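Local structure of esterase family protein (Staphylococcus aureus, 7L0A) at residues L56-D59 against E60-M64; N92-Y95 against G96-Y99; Y100-I103 against L104-D108; I136-A139 against L140-D144. The protein probably hydrolyses S-formylglutathione to formate and glutathione, working as a serine carboxylic ester hydrolase of the esterase D family. All blocks are in the same frame, centred on the assembly; numbering follows the deposited sequence. Where two conformers were deposited one is given.

Contact 1 of 4, residues L56-D59 against E60-M64; sequences LSSD and ETTYM
Asp59 and Thr62 meet in a capping box at the entry to helix 62-66. Thr62 OG1 receives Asp59 N at 2.9 Å in a nearly straight bond (171°), and the return bond comes to the Asp59 side chain, whose OD1 accepts Thr61 N at 2.8 Å. The threonine hydroxyl gets there because OG1 lies beside its own backbone N (chi1 -48°), while CG2 turns to Ser58 and comes within 3.5 Å of Ser58 OG. In Asp59, CG sits between the backbone N and carbonyl carbon (chi1 67°), a torsion that folds the carboxylate over the start of the turn. There OD1 meets Thr61 N on its anti side, out of the carboxylate plane, and takes Thr61 OG1 at 2.7 Å on its syn lone pair. A water bridges Asp59 OD2 and Thr61 OG1, so bonds on both oxygens limit the carboxylate's rotation. In the backbone of the turn, Thr62 N bonds Asp59 O at 3.2 Å, its donor standing above the carbonyl plane. A second water joins Asp59 O to Tyr63 N. Glu60 bends at chi2 and brings OE1 to 4.2 Å from Asp59 OD1; the two like charges may disfavour full ionisation of both. Glu60 N is buried by the turn and has no partner in the model. The turn connects strand 49-53 to helix 62-66. Ser58 OG bonds to Tyr244 OH of helix 244-259, and a magnesium ion lies about 3 Å from the Ser58 side chain; Glu60 and Met64 pack on strand 24-32.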
loop_
_atom_site.group_PDB
_atom_site.type_symbol
_atom_site.label_atom_id
_atom_site.label_comp_id
_atom_site.label_asym_id
_atom_site.label_seq_id
_atom_site.Cartn_x
_atom_site.Cartn_y
_atom_site.Cartn_z
ATOM N N LEU B 56 -16.213 17.048 -1.872
ATOM C CA LEU B 56 -15.266 18.154 -2.036
ATOM C C LEU B 56 -14.707 18.705 -0.737
ATOM O O LEU B 56 -13.875 19.631 -0.784
ATOM C CB LEU B 56 -15.905 19.307 -2.807
ATOM C CG LEU B 56 -16.113 19.001 -4.266
ATOM C CD1 LEU B 56 -16.981 20.135 -4.865
ATOM C CD2 LEU B 56 -14.866 18.875 -5.076
ATOM N N SER B 57 -15.174 18.241 0.407
ATOM C CA SER B 57 -14.681 18.679 1.697
ATOM C C SER B 57 -13.845 17.621 2.369
ATOM O O SER B 57 -13.564 17.729 3.565
ATOM C CB SER B 57 -15.851 19.081 2.593
ATOM O OG SER B 57 -16.474 20.227 2.027
ATOM N N SER B 58 -13.421 16.620 1.618
ATOM C CA SER B 58 -12.757 15.440 2.117
ATOM C C SER B 58 -11.465 15.167 1.357
ATOM O O SER B 58 -11.161 15.747 0.306
ATOM C CB SER B 58 -13.675 14.216 2.006
ATOM O OG SER B 58 -14.821 14.398 2.799
ATOM N N ASP B 59 -10.710 14.216 1.887
ATOM C CA ASP B 59 -9.546 13.639 1.232
ATOM C C ASP B 59 -9.559 12.132 1.517
ATOM O O ASP B 59 -10.567 11.570 1.962
ATOM C CB ASP B 59 -8.269 14.356 1.696
ATOM C CG ASP B 59 -7.942 14.135 3.159
ATOM O OD1 ASP B 59 -8.410 13.157 3.783
ATOM O OD2 ASP B 59 -7.189 14.986 3.717
ATOM N N GLU B 60 -8.453 11.462 1.205
ATOM C CA GLU B 60 -8.368 10.013 1.288
ATOM C C GLU B 60 -8.436 9.480 2.726
ATOM O O GLU B 60 -8.505 8.252 2.902
ATOM C CB GLU B 60 -7.073 9.523 0.611
ATOM C CG GLU B 60 -5.810 9.648 1.498
ATOM C CD GLU B 60 -5.197 11.032 1.534
ATOM O OE1 GLU B 60 -5.682 11.929 0.806
ATOM O OE2 GLU B 60 -4.196 11.229 2.308
ATOM N N THR B 61 -8.413 10.358 3.722
ATOM C CA THR B 61 -8.485 9.960 5.123
ATOM C C THR B 61 -9.853 10.186 5.766
ATOM O O THR B 61 -10.093 9.689 6.879
ATOM C CB THR B 61 -7.428 10.688 5.997
ATOM O OG1 THR B 61 -7.788 12.055 6.213
ATOM C CG2 THR B 61 -6.032 10.569 5.426
ATOM N N THR B 62 -10.773 10.899 5.108
ATOM C CA THR B 62 -11.945 11.391 5.825
ATOM C C THR B 62 -12.926 10.272 6.145
ATOM O O THR B 62 -13.527 10.271 7.225
ATOM C CB THR B 62 -12.630 12.490 5.011
ATOM O OG1 THR B 62 -11.637 13.425 4.569
ATOM C CG2 THR B 62 -13.671 13.167 5.840
ATOM N N TYR B 63 -13.151 9.343 5.216
ATOM C CA TYR B 63 -14.048 8.238 5.519
ATOM C C TYR B 63 -13.512 7.435 6.694
ATOM O O TYR B 63 -14.282 7.041 7.576
ATOM C CB TYR B 63 -14.260 7.323 4.306
ATOM C CG TYR B 63 -15.585 7.521 3.601
ATOM C CD1 TYR B 63 -16.754 7.018 4.143
ATOM C CD2 TYR B 63 -15.662 8.218 2.420
ATOM C CE1 TYR B 63 -17.990 7.199 3.504
ATOM C CE2 TYR B 63 -16.868 8.383 1.766
ATOM C CZ TYR B 63 -18.027 7.889 2.334
ATOM O OH TYR B 63 -19.260 8.077 1.732
ATOM N N MET B 64 -12.182 7.212 6.740
ATOM C CA MET B 64 -11.603 6.496 7.867
ATOM C C MET B 64 -11.884 7.204 9.179
ATOM O O MET B 64 -12.202 6.557 10.183
ATOM C CB MET B 64 -10.097 6.346 7.688
ATOM C CG MET B 64 -9.708 5.485 6.504
ATOM S SD MET B 64 -10.268 3.754 6.611
ATOM C CE MET B 64 -9.566 3.195 8.146
HETATM O O HOH W 1 -12.000 9.342 2.360
HETATM O O HOH W 2 -5.512 14.068 5.997
#

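Contact 2 of 4, residues N92-Y95 against G96-Y99; sequences NMAY and GHSY
A type II beta turn from Ala94 to His97 reverses the chain between helix 88-91 and helix 99-113. Its closing bond runs from His97 N to Ala94 O at 2.9 Å, with an N-H...O angle of 154°. Gly96 takes the positive-phi position of the turn (phi 93°), a conformation that glycine readily adopts. The CB and ring root of Tyr95 pass obliquely by Gly96 N, Tyr95 CG standing 3.5 Å from it; the ring is poorly ordered. The imidazole of His97 has CD2 3.6 Å from Tyr95 O, lying oblique to it, while Ala94 O is near the plane at the ring's edge. On the incoming limb of the turn, Met93 curls over the outgoing one: the backbone brings Met93 CB to 3.1 Å from His97 O, and the bends at chi2 and chi3 carry Met93 CE round to 3.7 Å from that same His97 oxygen. Ser98 was modelled in two conformers; in one of them OG stands 3.1 Å from Ala94 O, a bond whose proton has another acceptor within reach, and 2.8 Å from a water. Both contacts of Ser98 OG are therefore tentative. The same water accepts from Met93 N. Ser98 holds the N-cap position of helix 99-113; its own side chain makes no capping bond, but its backbone N bonds Asp101 OD2. His97 ND1 reaches Thr20 O, His97 packs on Leu2 of the second subunit, in what appears to be a tag remnant, and Asn92 rests on helix 168-177.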
loop_
_atom_site.group_PDB
_atom_site.type_symbol
_atom_site.label_atom_id
_atom_site.label_comp_id
_atom_site.label_asym_id
_atom_site.label_seq_id
_atom_site.Cartn_x
_atom_site.Cartn_y
_atom_site.Cartn_z
ATOM N N ASN B 92 -10.436 21.221 -14.400
ATOM C CA ASN B 92 -9.286 22.001 -14.840
ATOM C C ASN B 92 -8.315 21.237 -15.734
ATOM O O ASN B 92 -7.371 21.853 -16.257
ATOM C CB ASN B 92 -8.506 22.539 -13.645
ATOM C CG ASN B 92 -9.292 23.546 -12.842
ATOM O OD1 ASN B 92 -9.878 23.226 -11.824
ATOM N ND2 ASN B 92 -9.316 24.779 -13.325
ATOM N N MET B 93 -8.491 19.930 -15.899
ATOM C CA MET B 93 -7.516 19.136 -16.628
ATOM C C MET B 93 -7.978 18.862 -18.055
ATOM O O MET B 93 -9.172 18.889 -18.377
ATOM C CB MET B 93 -7.255 17.810 -15.908
ATOM C CG MET B 93 -6.915 17.984 -14.452
ATOM S SD MET B 93 -5.330 18.818 -14.185
ATOM C CE MET B 93 -4.166 17.533 -14.645
ATOM N N ALA B 94 -6.992 18.597 -18.912
ATOM C CA ALA B 94 -7.264 18.204 -20.283
ATOM C C ALA B 94 -7.933 16.829 -20.356
ATOM O O ALA B 94 -7.834 15.993 -19.450
ATOM C CB ALA B 94 -5.961 18.202 -21.084
ATOM N N TYR B 95 -8.630 16.600 -21.470
ATOM C CA TYR B 95 -9.200 15.290 -21.747
ATOM C C TYR B 95 -8.094 14.244 -21.672
ATOM O O TYR B 95 -6.988 14.451 -22.200
ATOM C CB TYR B 95 -9.872 15.309 -23.121
ATOM C CG TYR B 95 -10.557 14.017 -23.520
ATOM C CD1 TYR B 95 -11.716 13.586 -22.879
ATOM C CD2 TYR B 95 -10.055 13.238 -24.555
ATOM C CE1 TYR B 95 -12.345 12.404 -23.252
ATOM C CE2 TYR B 95 -10.676 12.060 -24.934
ATOM C CZ TYR B 95 -11.821 11.648 -24.279
ATOM O OH TYR B 95 -12.441 10.476 -24.652
ATOM N N GLY B 96 -8.382 13.133 -20.992
ATOM C CA GLY B 96 -7.408 12.100 -20.764
ATOM C C GLY B 96 -6.647 12.230 -19.468
ATOM O O GLY B 96 -5.980 11.280 -19.057
ATOM N N HIS B 97 -6.715 13.398 -18.825
ATOM C CA HIS B 97 -5.970 13.647 -17.597
ATOM C C HIS B 97 -6.883 14.125 -16.488
ATOM O O HIS B 97 -6.417 14.801 -15.560
ATOM C CB HIS B 97 -4.879 14.673 -17.858
ATOM C CG HIS B 97 -3.910 14.233 -18.901
ATOM N ND1 HIS B 97 -2.747 13.568 -18.593
ATOM C CD2 HIS B 97 -3.958 14.308 -20.252
ATOM C CE1 HIS B 97 -2.094 13.285 -19.707
ATOM N NE2 HIS B 97 -2.814 13.714 -20.729
ATOM N N SER B 98 -8.160 13.800 -16.568
ATOM C CA SER B 98 -9.185 14.330 -15.681
ATOM C C SER B 98 -9.625 13.262 -14.684
ATOM O O SER B 98 -9.158 12.119 -14.721
ATOM C CB SER B 98 -10.371 14.840 -16.501
ATOM O OG SER B 98 -10.020 15.971 -17.310
ATOM N N TYR B 99 -10.531 13.665 -13.783
ATOM C CA TYR B 99 -11.130 12.793 -12.770
ATOM C C TYR B 99 -11.469 11.405 -13.282
ATOM O O TYR B 99 -11.107 10.402 -12.646
ATOM C CB TYR B 99 -12.408 13.498 -12.231
ATOM C CG TYR B 99 -13.245 12.677 -11.276
ATOM C CD1 TYR B 99 -12.852 12.526 -9.969
ATOM C CD2 TYR B 99 -14.421 12.090 -11.673
ATOM C CE1 TYR B 99 -13.579 11.763 -9.081
ATOM C CE2 TYR B 99 -15.166 11.310 -10.796
ATOM C CZ TYR B 99 -14.746 11.180 -9.487
ATOM O OH TYR B 99 -15.493 10.428 -8.595
HETATM O O HOH W 3 -10.648 18.182 -15.671
#

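Contact 3 of 4, residues Y100-I103 against L104-D108; sequences YDYI and LEVYD
Leu104 lays its CD1 methyl over one face of the Tyr100 ring, offset toward the rim. CD1 is 4.0 Å from the ring centroid of Tyr100 and 26° off the normal, a CH-pi contact whose closest pair is Leu104 CD1 with Tyr100 CE2 at 3.6 Å. CG of Tyr100 is anti to the backbone N (chi1 178°), which swings the ring forward, beside its own carbonyl carbon, toward the leucine four residues on. Two residues further on, Val106 CG2 covers a face of Tyr102 in the same manner, 4.1 Å from that ring's centroid. Here the methyl doing the touching lies beside the valine's backbone N, not the one anti to it. Both pairs are i to i+4 steps on helix 99-113, which packs against the sheet of the alpha/beta-hydrolase fold, with Val106 and Ile103 on strand 79-83. The backbone beneath them keeps helical order: Leu104 N bonds Tyr100 O at 3.3 Å and Val106 N bonds Tyr102 O at 2.9 Å, with Tyr107 N to Ile103 O alongside. Tyr102 OH passes its hydrogen bond to Asn84 O. Glu105 approaches Tyr102 differently, at the ring's edge. Its chain is extended beyond CG, the carboxylate plane stands 82° from the ring, and OE1 is 4.1 Å from Tyr102 CD1; Tyr16 and Ser18 bond OE1 and Thr20 bonds OE2, which fixes the group's rotation. Glu105 also touches Phe38 of the second subunit.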
loop_
_atom_site.group_PDB
_atom_site.type_symbol
_atom_site.label_atom_id
_atom_site.label_comp_id
_atom_site.label_asym_id
_atom_site.label_seq_id
_atom_site.Cartn_x
_atom_site.Cartn_y
_atom_site.Cartn_z
ATOM N N TYR B 100 -12.188 11.333 -14.403
ATOM C CA TYR B 100 -12.582 10.051 -14.982
ATOM C C TYR B 100 -11.365 9.164 -15.220
ATOM O O TYR B 100 -11.319 8.014 -14.762
ATOM C CB TYR B 100 -13.335 10.290 -16.291
ATOM C CG TYR B 100 -13.775 9.077 -17.035
ATOM C CD1 TYR B 100 -14.962 8.419 -16.713
ATOM C CD2 TYR B 100 -13.027 8.599 -18.084
ATOM C CE1 TYR B 100 -15.374 7.307 -17.454
ATOM C CE2 TYR B 100 -13.414 7.477 -18.791
ATOM C CZ TYR B 100 -14.588 6.840 -18.464
ATOM O OH TYR B 100 -14.971 5.733 -19.187
ATOM N N ASP B 101 -10.336 9.709 -15.884
ATOM C CA ASP B 101 -9.161 8.925 -16.224
ATOM C C ASP B 101 -8.394 8.540 -14.968
ATOM O O ASP B 101 -7.818 7.445 -14.891
ATOM C CB ASP B 101 -8.285 9.723 -17.165
ATOM C CG ASP B 101 -9.105 10.336 -18.308
ATOM O OD1 ASP B 101 -9.425 9.566 -19.249
ATOM O OD2 ASP B 101 -9.473 11.543 -18.233
ATOM N N TYR B 102 -8.349 9.454 -14.006
ATOM C CA TYR B 102 -7.599 9.225 -12.777
ATOM C C TYR B 102 -8.206 8.098 -11.951
ATOM O O TYR B 102 -7.476 7.226 -11.453
ATOM C CB TYR B 102 -7.535 10.522 -11.972
ATOM C CG TYR B 102 -7.063 10.378 -10.556
ATOM C CD1 TYR B 102 -5.804 9.869 -10.254
ATOM C CD2 TYR B 102 -7.913 10.697 -9.498
ATOM C CE1 TYR B 102 -5.393 9.739 -8.930
ATOM C CE2 TYR B 102 -7.512 10.547 -8.180
ATOM C CZ TYR B 102 -6.258 10.069 -7.924
ATOM O OH TYR B 102 -5.847 9.928 -6.596
ATOM N N ILE B 103 -9.529 8.102 -11.764
ATOM C CA ILE B 103 -10.132 7.027 -10.996
ATOM C C ILE B 103 -9.901 5.681 -11.691
ATOM O O ILE B 103 -9.646 4.664 -11.029
ATOM C CB ILE B 103 -11.628 7.290 -10.739
ATOM C CG1 ILE B 103 -11.827 8.523 -9.859
ATOM C CG2 ILE B 103 -12.256 6.092 -9.999
ATOM C CD1 ILE B 103 -11.102 8.468 -8.545
ATOM N N LEU B 104 -9.906 5.658 -13.023
ATOM C CA LEU B 104 -9.649 4.404 -13.728
ATOM C C LEU B 104 -8.187 3.992 -13.589
ATOM O O LEU B 104 -7.882 2.798 -13.542
ATOM C CB LEU B 104 -10.075 4.522 -15.186
ATOM C CG LEU B 104 -11.590 4.619 -15.335
ATOM C CD1 LEU B 104 -11.933 4.857 -16.790
ATOM C CD2 LEU B 104 -12.316 3.384 -14.846
ATOM N N GLU B 105 -7.273 4.960 -13.509
ATOM C CA GLU B 105 -5.879 4.653 -13.211
ATOM C C GLU B 105 -5.748 4.027 -11.830
ATOM O O GLU B 105 -5.030 3.030 -11.664
ATOM C CB GLU B 105 -5.037 5.923 -13.303
ATOM C CG GLU B 105 -3.636 5.745 -12.684
ATOM C CD GLU B 105 -2.886 7.048 -12.555
ATOM O OE1 GLU B 105 -2.723 7.513 -11.440
ATOM O OE2 GLU B 105 -2.537 7.654 -13.619
ATOM N N VAL B 106 -6.407 4.610 -10.821
ATOM C CA VAL B 106 -6.333 4.042 -9.474
ATOM C C VAL B 106 -6.829 2.600 -9.505
ATOM O O VAL B 106 -6.196 1.688 -8.947
ATOM C CB VAL B 106 -7.127 4.886 -8.461
ATOM C CG1 VAL B 106 -7.171 4.188 -7.129
ATOM C CG2 VAL B 106 -6.502 6.264 -8.312
ATOM N N TYR B 107 -7.968 2.379 -10.165
ATOM C CA TYR B 107 -8.521 1.039 -10.302
ATOM C C TYR B 107 -7.482 0.084 -10.884
ATOM O O TYR B 107 -7.217 -0.991 -10.320
ATOM C CB TYR B 107 -9.784 1.068 -11.181
ATOM C CG TYR B 107 -10.422 -0.295 -11.338
ATOM C CD1 TYR B 107 -9.895 -1.243 -12.222
ATOM C CD2 TYR B 107 -11.539 -0.650 -10.592
ATOM C CE1 TYR B 107 -10.463 -2.525 -12.308
ATOM C CE2 TYR B 107 -12.127 -1.903 -10.707
ATOM C CZ TYR B 107 -11.585 -2.837 -11.553
ATOM O OH TYR B 107 -12.146 -4.100 -11.646
ATOM N N ASP B 108 -6.873 0.472 -12.003
ATOM C CA ASP B 108 -5.931 -0.409 -12.681
ATOM C C ASP B 108 -4.714 -0.674 -11.799
ATOM O O ASP B 108 -4.282 -1.825 -11.663
ATOM C CB ASP B 108 -5.522 0.200 -14.018
ATOM C CG ASP B 108 -6.606 0.084 -15.086
ATOM O OD1 ASP B 108 -7.617 -0.628 -14.874
ATOM O OD2 ASP B 108 -6.432 0.721 -16.152
#

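Contact 4 of 4, residues I136-A139 against L140-D144; sequences IKFA and LTQGD
Thr141 OG1 gives a hydrogen bond to Lys137 O at 2.7 Å, coming from above the carbonyl plane. OG1 stands between the backbone N and the carbonyl carbon (chi1 62°), which turns the hydroxyl back down the helix onto that oxygen. Leu140 N and Thr141 N add only weak bonds to the same oxygen. Firmer bonds run from Leu140 N to Ile136 O at 3.1 Å and from Gln142 N to Phe138 O at 2.7 Å. Among the side chains, Ile136 and Leu140 lie alongside one another and point the same way, CG1 of Ile136 meeting CD1 of Leu140 at 3.9 Å, while CG of Gln142 comes to the edge of the Phe138 ring, 4.2 Å from Phe138 CD1. These contacts lie where helix 130-141 gives way to the loop after it; that helix connects strands 123-128 and 148-152 in a beta-alpha-beta unit and follows the probable nucleophile elbow. Gly143 CA comes within 3.5 Å of Ala139 O as the chain leaves. Further out, Leu140 and Thr141 rest on Leu191 of helix 188-197, Ile136 on Phe156, and Lys137 NZ bonds Glu185 O.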
loop_
_atom_site.group_PDB
_atom_site.type_symbol
_atom_site.label_atom_id
_atom_site.label_comp_id
_atom_site.label_asym_id
_atom_site.label_seq_id
_atom_site.Cartn_x
_atom_site.Cartn_y
_atom_site.Cartn_z
ATOM N N ILE B 136 -22.212 7.457 -10.296
ATOM C CA ILE B 136 -23.190 7.253 -11.361
ATOM C C ILE B 136 -22.541 7.407 -12.734
ATOM O O ILE B 136 -22.892 6.677 -13.672
ATOM C CB ILE B 136 -24.400 8.187 -11.185
ATOM C CG1 ILE B 136 -25.586 7.716 -12.041
ATOM C CG2 ILE B 136 -24.109 9.624 -11.519
ATOM C CD1 ILE B 136 -26.201 6.417 -11.577
ATOM N N LYS B 137 -21.537 8.290 -12.861
ATOM C CA LYS B 137 -20.851 8.384 -14.160
ATOM C C LYS B 137 -20.115 7.076 -14.486
ATOM O O LYS B 137 -20.172 6.595 -15.620
ATOM C CB LYS B 137 -19.884 9.565 -14.169
ATOM C CG LYS B 137 -19.050 9.630 -15.427
ATOM C CD LYS B 137 -18.512 11.018 -15.723
ATOM C CE LYS B 137 -17.820 11.019 -17.103
ATOM N NZ LYS B 137 -17.579 12.382 -17.653
ATOM N N PHE B 138 -19.427 6.478 -13.509
ATOM C CA PHE B 138 -18.742 5.210 -13.752
ATOM C C PHE B 138 -19.733 4.074 -13.955
ATOM O O PHE B 138 -19.490 3.190 -14.778
ATOM C CB PHE B 138 -17.753 4.895 -12.609
ATOM C CG PHE B 138 -16.562 5.822 -12.588
ATOM C CD1 PHE B 138 -15.663 5.853 -13.642
ATOM C CD2 PHE B 138 -16.365 6.671 -11.519
ATOM C CE1 PHE B 138 -14.595 6.729 -13.625
ATOM C CE2 PHE B 138 -15.289 7.552 -11.482
ATOM C CZ PHE B 138 -14.418 7.587 -12.551
ATOM N N ALA B 139 -20.860 4.088 -13.242
ATOM C CA ALA B 139 -21.881 3.071 -13.471
ATOM C C ALA B 139 -22.397 3.081 -14.906
ATOM O O ALA B 139 -22.710 2.012 -15.447
ATOM C CB ALA B 139 -23.059 3.265 -12.518
ATOM N N LEU B 140 -22.487 4.255 -15.520
ATOM C CA LEU B 140 -23.075 4.387 -16.840
ATOM C C LEU B 140 -22.058 4.400 -17.972
ATOM O O LEU B 140 -22.476 4.368 -19.129
ATOM C CB LEU B 140 -23.924 5.664 -16.913
ATOM C CG LEU B 140 -25.098 5.772 -15.933
ATOM C CD1 LEU B 140 -25.728 7.147 -15.865
ATOM C CD2 LEU B 140 -26.189 4.742 -16.278
ATOM N N THR B 141 -20.761 4.443 -17.673
ATOM C CA THR B 141 -19.701 4.371 -18.683
ATOM C C THR B 141 -18.770 3.175 -18.524
ATOM O O THR B 141 -18.102 2.799 -19.499
ATOM C CB THR B 141 -18.857 5.656 -18.671
ATOM O OG1 THR B 141 -18.228 5.789 -17.380
ATOM C CG2 THR B 141 -19.733 6.883 -18.973
ATOM N N GLN B 142 -18.676 2.598 -17.328
ATOM C CA GLN B 142 -17.854 1.439 -17.019
ATOM C C GLN B 142 -18.703 0.325 -16.404
ATOM O O GLN B 142 -18.275 -0.351 -15.452
ATOM C CB GLN B 142 -16.724 1.847 -16.079
ATOM C CG GLN B 142 -15.789 2.888 -16.672
ATOM C CD GLN B 142 -14.826 2.299 -17.685
ATOM O OE1 GLN B 142 -14.394 1.148 -17.554
ATOM N NE2 GLN B 142 -14.456 3.093 -18.673
ATOM N N GLY B 143 -19.923 0.146 -16.924
ATOM C CA GLY B 143 -20.850 -0.851 -16.408
ATOM C C GLY B 143 -20.362 -2.281 -16.487
ATOM O O GLY B 143 -20.863 -3.140 -15.749
ATOM N N ASP B 144 -19.427 -2.577 -17.395
ATOM C CA ASP B 144 -18.840 -3.905 -17.500
ATOM C C ASP B 144 -17.745 -4.141 -16.472
ATOM O O ASP B 144 -17.228 -5.255 -16.372
ATOM C CB ASP B 144 -18.290 -4.128 -18.917
ATOM C CG ASP B 144 -17.201 -3.142 -19.297
ATOM O OD1 ASP B 144 -17.066 -2.088 -18.638
ATOM O OD2 ASP B 144 -16.478 -3.420 -20.280
#

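Contacts 2 and 3 run on from one another in the chain, and also touch where Gly96 C lies 3.2 Å from Asp101 OD2. Contacts 3 and 4 fasten helix 99-113 to helix 130-141: Tyr100 OH and Gln142 NE2 form a probable hydrogen bond at 2.7 Å, while Phe138 CZ presses on Ile103 CB at 3.3 Å. Contact 2 reaches contact 4 through Tyr99 CE2 and Phe138 CE2 at 3.8 Å. Contact 1 touches none of them, its nearest atoms about 7 Å from contact 3, but the Ser58 side chain is about 8 Å from that of Ser129, the predicted nucleophile. Ile136 of contact 4 is about 11 Å from Ser129, side chain to side chain.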